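Local coordinates for protein probable amidase (Thermus thermophilus, PDB 2DC0) that is a probable amidase, belonging to the amidase family and built around a large mixed beta sheet with helices packed about it, at residues Gln32-Ala36 and Thr131-Ala137; Asp139-Gln143 and Ala360-Thr365. One frame throughout, in Å; residues are numbered along the deposited sequence.

Contact 1 of 2, residues Gln32-Ala36 and Thr131-Ala137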
loop_
_atom_site.group_PDB
_atom_site.type_symbol
_atom_site.label_atom_id
_atom_site.label_comp_id
_atom_site.label_asym_id
_atom_site.label_seq_id
_atom_site.Cartn_x
_atom_site.Cartn_y
_atom_site.Cartn_z
ATOM N N GLN A 32 -38.685 -11.570 -12.534
ATOM C CA GLN A 32 -38.743 -11.801 -11.100
ATOM C C GLN A 32 -38.080 -13.117 -10.689
ATOM O O GLN A 32 -37.469 -13.198 -9.623
ATOM C CB GLN A 32 -40.201 -11.787 -10.646
ATOM C CG GLN A 32 -40.395 -11.901 -9.155
ATOM C CD GLN A 32 -41.823 -11.601 -8.749
ATOM O OE1 GLN A 32 -42.769 -12.176 -9.292
ATOM N NE2 GLN A 32 -41.988 -10.689 -7.796
ATOM N N ASP A 33 -38.185 -14.136 -11.539
ATOM C CA ASP A 33 -37.599 -15.430 -11.222
ATOM C C ASP A 33 -36.069 -15.407 -11.147
ATOM O O ASP A 33 -35.458 -16.337 -10.620
ATOM C CB ASP A 33 -38.086 -16.497 -12.212
ATOM C CG ASP A 33 -39.585 -16.775 -12.075
ATOM O OD1 ASP A 33 -40.121 -16.594 -10.959
ATOM O OD2 ASP A 33 -40.229 -17.180 -13.070
ATOM N N ARG A 34 -35.449 -14.351 -11.666
ATOM C CA ARG A 34 -33.997 -14.236 -11.589
ATOM C C ARG A 34 -33.599 -13.944 -10.135
ATOM O O ARG A 34 -32.438 -14.088 -9.756
ATOM C CB ARG A 34 -33.491 -13.133 -12.524
ATOM C CG ARG A 34 -33.581 -13.487 -14.002
ATOM C CD ARG A 34 -32.774 -14.746 -14.307
ATOM N NE ARG A 34 -32.341 -14.801 -15.703
ATOM C CZ ARG A 34 -33.131 -15.093 -16.733
ATOM N NH1 ARG A 34 -34.411 -15.365 -16.542
ATOM N NH2 ARG A 34 -32.640 -15.116 -17.964
ATOM N N ASN A 35 -34.580 -13.522 -9.337
ATOM C CA ASN A 35 -34.394 -13.251 -7.910
ATOM C C ASN A 35 -33.316 -12.214 -7.597
ATOM O O ASN A 35 -32.558 -12.358 -6.638
ATOM C CB ASN A 35 -34.098 -14.582 -7.197
ATOM C CG ASN A 35 -34.252 -14.495 -5.689
ATOM O OD1 ASN A 35 -35.179 -13.863 -5.181
ATOM N ND2 ASN A 35 -33.348 -15.151 -4.964
ATOM N N ALA A 36 -33.273 -11.150 -8.390
ATOM C CA ALA A 36 -32.277 -10.100 -8.204
ATOM C C ALA A 36 -32.560 -9.135 -7.058
ATOM O O ALA A 36 -31.638 -8.518 -6.522
ATOM C CB ALA A 36 -32.114 -9.306 -9.506
ATOM N N THR A 131 -32.189 -16.698 0.810
ATOM C CA THR A 131 -32.967 -15.927 -0.154
ATOM C C THR A 131 -33.232 -16.686 -1.446
ATOM O O THR A 131 -34.092 -16.308 -2.242
ATOM C CB THR A 131 -32.204 -14.665 -0.548
ATOM O OG1 THR A 131 -31.014 -15.048 -1.257
ATOM C CG2 THR A 131 -31.807 -13.875 0.693
ATOM N N GLY A 132 -32.484 -17.760 -1.652
ATOM C CA GLY A 132 -32.618 -18.502 -2.885
ATOM C C GLY A 132 -31.505 -17.951 -3.756
ATOM O O GLY A 132 -31.078 -16.820 -3.552
ATOM N N PRO A 133 -31.019 -18.705 -4.742
ATOM C CA PRO A 133 -29.939 -18.192 -5.584
ATOM C C PRO A 133 -30.318 -17.053 -6.519
ATOM O O PRO A 133 -31.458 -16.954 -6.975
ATOM C CB PRO A 133 -29.491 -19.433 -6.351
ATOM C CG PRO A 133 -30.789 -20.184 -6.530
ATOM C CD PRO A 133 -31.432 -20.056 -5.166
ATOM N N VAL A 134 -29.357 -16.173 -6.770
ATOM C CA VAL A 134 -29.572 -15.087 -7.712
ATOM C C VAL A 134 -29.127 -15.759 -8.999
ATOM O O VAL A 134 -28.034 -16.328 -9.056
ATOM C CB VAL A 134 -28.671 -13.868 -7.426
ATOM C CG1 VAL A 134 -28.849 -12.820 -8.534
ATOM C CG2 VAL A 134 -29.035 -13.257 -6.081
ATOM N N ARG A 135 -29.979 -15.709 -10.017
ATOM C CA ARG A 135 -29.696 -16.357 -11.288
ATOM C C ARG A 135 -29.167 -15.399 -12.339
ATOM O O ARG A 135 -29.622 -14.259 -12.453
ATOM C CB ARG A 135 -30.964 -17.061 -11.799
ATOM C CG ARG A 135 -31.473 -18.123 -10.829
ATOM C CD ARG A 135 -32.839 -18.711 -11.205
ATOM N NE ARG A 135 -33.193 -19.775 -10.265
ATOM C CZ ARG A 135 -32.703 -21.014 -10.318
ATOM N NH1 ARG A 135 -31.855 -21.352 -11.275
ATOM N NH2 ARG A 135 -33.025 -21.907 -9.392
ATOM N N ASN A 136 -28.193 -15.885 -13.101
ATOM C CA ASN A 136 -27.557 -15.118 -14.155
ATOM C C ASN A 136 -28.574 -14.487 -15.095
ATOM O O ASN A 136 -29.549 -15.127 -15.492
ATOM C CB ASN A 136 -26.603 -16.022 -14.938
ATOM C CG ASN A 136 -25.736 -15.251 -15.898
ATOM O OD1 ASN A 136 -26.211 -14.746 -16.918
ATOM N ND2 ASN A 136 -24.452 -15.154 -15.580
ATOM N N ALA A 137 -28.330 -13.232 -15.461
ATOM C CA ALA A 137 -29.222 -12.491 -16.345
ATOM C C ALA A 137 -29.400 -13.138 -17.720
ATOM O O ALA A 137 -30.485 -13.095 -18.288
ATOM C CB ALA A 137 -28.701 -11.062 -16.508
#
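Arg34 and Asn35 reach across to a run of backbone carbonyls in Thr131-Ala137, each by a different kind of nitrogen. Arg34 NE donates to Asn136 O at 2.8 Å, close to the edge of the guanidinium, while Arg34 NH2 donates to Ala137 O at 3.0 Å in a somewhat more bent bond (135° at the hydrogen) that arrives from above the carbonyl plane. An arginine suits the place because its planar end can hold two successive carbonyls together; the bend at chi2 (-59°) brings the chain alongside 131-137, with CD resting against CB of Arg135. Next along the loop, Arg135 N donates to Arg34 O, 3.0 Å away and almost straight.

Asn35 works the other end. The amide nitrogen ND2 donates to Thr131 O at 3.0 Å and to Pro133 O at 3.3 Å, so one small group bridges the corner around Gly132; both carbonyls are met from above their planes. Asn35 itself has positive phi, a conformation that asparagine tolerates well, and its backbone N is held by Gln32 O (2.9 Å), which closes the short 3-10 turn. Gly132 has backbone angles at which a side chain would jam against the carbonyl O of Thr131, and Thr131 OG1 ties down the glycine carbonyl at 2.9 Å.

Farther out, the aliphatic part of Arg135 passes Asp33 O, with CD at 3.6 Å, on its way to a hydrogen bond between NH1 and Pro140 O. Val134 lays CG2 beside Asn35 O and also packs on Val153. Thus the link between helix 17-30 and strand 37-40 is fastened to the loop running from strand 110-115 to helix 149-157, whose Leu157 meets Arg34 and Ala137.

Contact 2 of 2, residues Asp139-Gln143 and Ala360-Thr365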
loop_
_atom_site.group_PDB
_atom_site.type_symbol
_atom_site.label_atom_id
_atom_site.label_comp_id
_atom_site.label_asym_id
_atom_site.label_seq_id
_atom_site.Cartn_x
_atom_site.Cartn_y
_atom_site.Cartn_z
ATOM N N ASP A 139 -28.575 -16.557 -18.551
ATOM C CA ASP A 139 -29.013 -17.944 -18.445
ATOM C C ASP A 139 -29.290 -18.234 -16.974
ATOM O O ASP A 139 -28.363 -18.333 -16.169
ATOM C CB ASP A 139 -27.898 -18.855 -18.983
ATOM C CG ASP A 139 -28.263 -20.322 -18.959
ATOM O OD1 ASP A 139 -29.242 -20.684 -18.276
ATOM O OD2 ASP A 139 -27.551 -21.120 -19.619
ATOM N N PRO A 140 -30.575 -18.380 -16.603
ATOM C CA PRO A 140 -30.984 -18.654 -15.222
ATOM C C PRO A 140 -30.463 -19.961 -14.626
ATOM O O PRO A 140 -30.612 -20.195 -13.427
ATOM C CB PRO A 140 -32.509 -18.602 -15.301
ATOM C CG PRO A 140 -32.779 -19.128 -16.681
ATOM C CD PRO A 140 -31.745 -18.402 -17.503
ATOM N N SER A 141 -29.848 -20.806 -15.451
ATOM C CA SER A 141 -29.297 -22.070 -14.962
ATOM C C SER A 141 -27.849 -21.863 -14.535
ATOM O O SER A 141 -27.239 -22.749 -13.937
ATOM C CB SER A 141 -29.362 -23.156 -16.053
ATOM O OG SER A 141 -28.506 -22.851 -17.146
ATOM N N ARG A 142 -27.305 -20.688 -14.850
ATOM C CA ARG A 142 -25.916 -20.357 -14.513
ATOM C C ARG A 142 -25.848 -19.392 -13.328
ATOM O O ARG A 142 -26.802 -18.661 -13.044
ATOM C CB ARG A 142 -25.205 -19.708 -15.709
ATOM C CG ARG A 142 -25.177 -20.526 -17.010
ATOM C CD ARG A 142 -24.407 -21.831 -16.862
ATOM N NE ARG A 142 -24.241 -22.547 -18.128
ATOM C CZ ARG A 142 -23.223 -22.376 -18.975
ATOM N NH1 ARG A 142 -22.264 -21.502 -18.705
ATOM N NH2 ARG A 142 -23.146 -23.101 -20.086
ATOM N N GLN A 143 -24.707 -19.389 -12.649
ATOM C CA GLN A 143 -24.496 -18.520 -11.497
ATOM C C GLN A 143 -24.473 -17.045 -11.889
ATOM O O GLN A 143 -23.894 -16.667 -12.909
ATOM C CB GLN A 143 -23.163 -18.849 -10.802
ATOM C CG GLN A 143 -23.007 -20.300 -10.319
ATOM C CD GLN A 143 -21.659 -20.552 -9.644
ATOM O OE1 GLN A 143 -20.633 -20.032 -10.077
ATOM N NE2 GLN A 143 -21.656 -21.374 -8.599
ATOM N N ALA A 360 -19.734 -17.847 -16.732
ATOM C CA ALA A 360 -20.465 -18.242 -15.529
ATOM C C ALA A 360 -20.867 -19.711 -15.632
ATOM O O ALA A 360 -21.500 -20.123 -16.599
ATOM C CB ALA A 360 -21.703 -17.364 -15.364
ATOM N N PRO A 361 -20.502 -20.523 -14.628
ATOM C CA PRO A 361 -20.836 -21.951 -14.636
ATOM C C PRO A 361 -22.215 -22.280 -14.050
ATOM O O PRO A 361 -22.855 -21.436 -13.417
ATOM C CB PRO A 361 -19.711 -22.558 -13.808
ATOM C CG PRO A 361 -19.501 -21.528 -12.759
ATOM C CD PRO A 361 -19.596 -20.196 -13.509
ATOM N N PRO A 362 -22.697 -23.514 -14.273
ATOM C CA PRO A 362 -23.999 -23.929 -13.748
ATOM C C PRO A 362 -24.052 -23.796 -12.226
ATOM O O PRO A 362 -23.028 -23.925 -11.541
ATOM C CB PRO A 362 -24.098 -25.389 -14.183
ATOM C CG PRO A 362 -23.374 -25.390 -15.488
ATOM C CD PRO A 362 -22.157 -24.523 -15.202
ATOM N N LEU A 363 -25.241 -23.538 -11.696
ATOM C CA LEU A 363 -25.392 -23.429 -10.251
ATOM C C LEU A 363 -24.910 -24.759 -9.671
ATOM O O LEU A 363 -25.113 -25.802 -10.284
ATOM C CB LEU A 363 -26.865 -23.205 -9.890
ATOM C CG LEU A 363 -27.445 -21.858 -10.347
ATOM C CD1 LEU A 363 -28.962 -21.865 -10.248
ATOM C CD2 LEU A 363 -26.851 -20.754 -9.483
ATOM N N GLY A 364 -24.247 -24.710 -8.517
ATOM C CA GLY A 364 -23.770 -25.924 -7.873
ATOM C C GLY A 364 -22.420 -26.453 -8.324
ATOM O O GLY A 364 -21.961 -27.478 -7.824
ATOM N N THR A 365 -21.773 -25.767 -9.260
ATOM C CA THR A 365 -20.472 -26.210 -9.764
ATOM C C THR A 365 -19.371 -25.920 -8.746
ATOM O O THR A 365 -19.021 -24.766 -8.501
ATOM C CB THR A 365 -20.132 -25.513 -11.088
ATOM O OG1 THR A 365 -21.207 -25.708 -12.012
ATOM C CG2 THR A 365 -18.864 -26.086 -11.686
HETATM O O HOH W 1 -19.863 -22.908 -6.767
#
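Arg142 runs side by side with Pro362, its CD 3.9 Å from the proline CD, which also lies over one face of the guanidinium. The chain folds at chi2 (-63°), and this turns NH1 onto Ala360 O at 2.6 Å, in the plane of the guanidinium and nearly in line with the carbonyl bond. The charge has further partners: NH2 forms a salt bridge with Glu404, and Asp139 OD2 is a long, out-of-plane neighbour of NE.

The two backbones are joined by a single beta bridge at Arg142 and Pro362. Gln143 N donates to Pro361 O (2.9 Å) and Leu363 N to Ser141 O (3.1 Å), one bond on either side of the bridged pair. Proline, which has no N-H, fits at Pro362 because the bridge draws on its neighbours' groups instead.

Gln143 extends beyond CG across the ring of Pro361, bringing OE1 to 3.3 Å from the proline CG. The extended chain carries the amide to several partners: OE1 accepts from His377, NE2 donates to Glu127, and a water links NE2 (3.0 Å) to Thr365 O (2.7 Å). Leu363 covers the other flank, with CD2 3.8 Å from Gln143 CA.

Each segment contains a turn that fits its residues. Pro140 suits the type I turn from Asp139, whose OD1 accepts from the backbone N of Ser141, an Asx turn, and from Ser141 OG on the same face of the carboxylate. Gly364 has the positive phi wanted in the type II turn from Pro362 to Thr365, and Thr365 OG1 bonds back to Pro362 O. The contact therefore ties the loop before helix 149-157 to that between strands 350-354 and 367-370, with Phe178 of helix 173-179, Phe381 of helix 377-382 and Met406 of strand 406-413 packed around it.

How the contacts relate
Contacts 1 and 2 come in series along the chain, their centres 11 Å apart and on the same side of its centre. What they share is the long loop between strand 110-115 and helix 149-157: its earlier part, 131-137, receives 32-36, and its later part, 139-143, receives 360-365. The two parts also meet each other, with Asn136 N probably hydrogen-bonded to Arg142 O, and Arg34 packs against Pro140 from contact 1 to contact 2. This one loop therefore connects the N-terminal region at strand 37-40 with a much later loop that follows strand 350-354, and it then continues into the glycine- and serine-rich sequence characteristic of the amidase family.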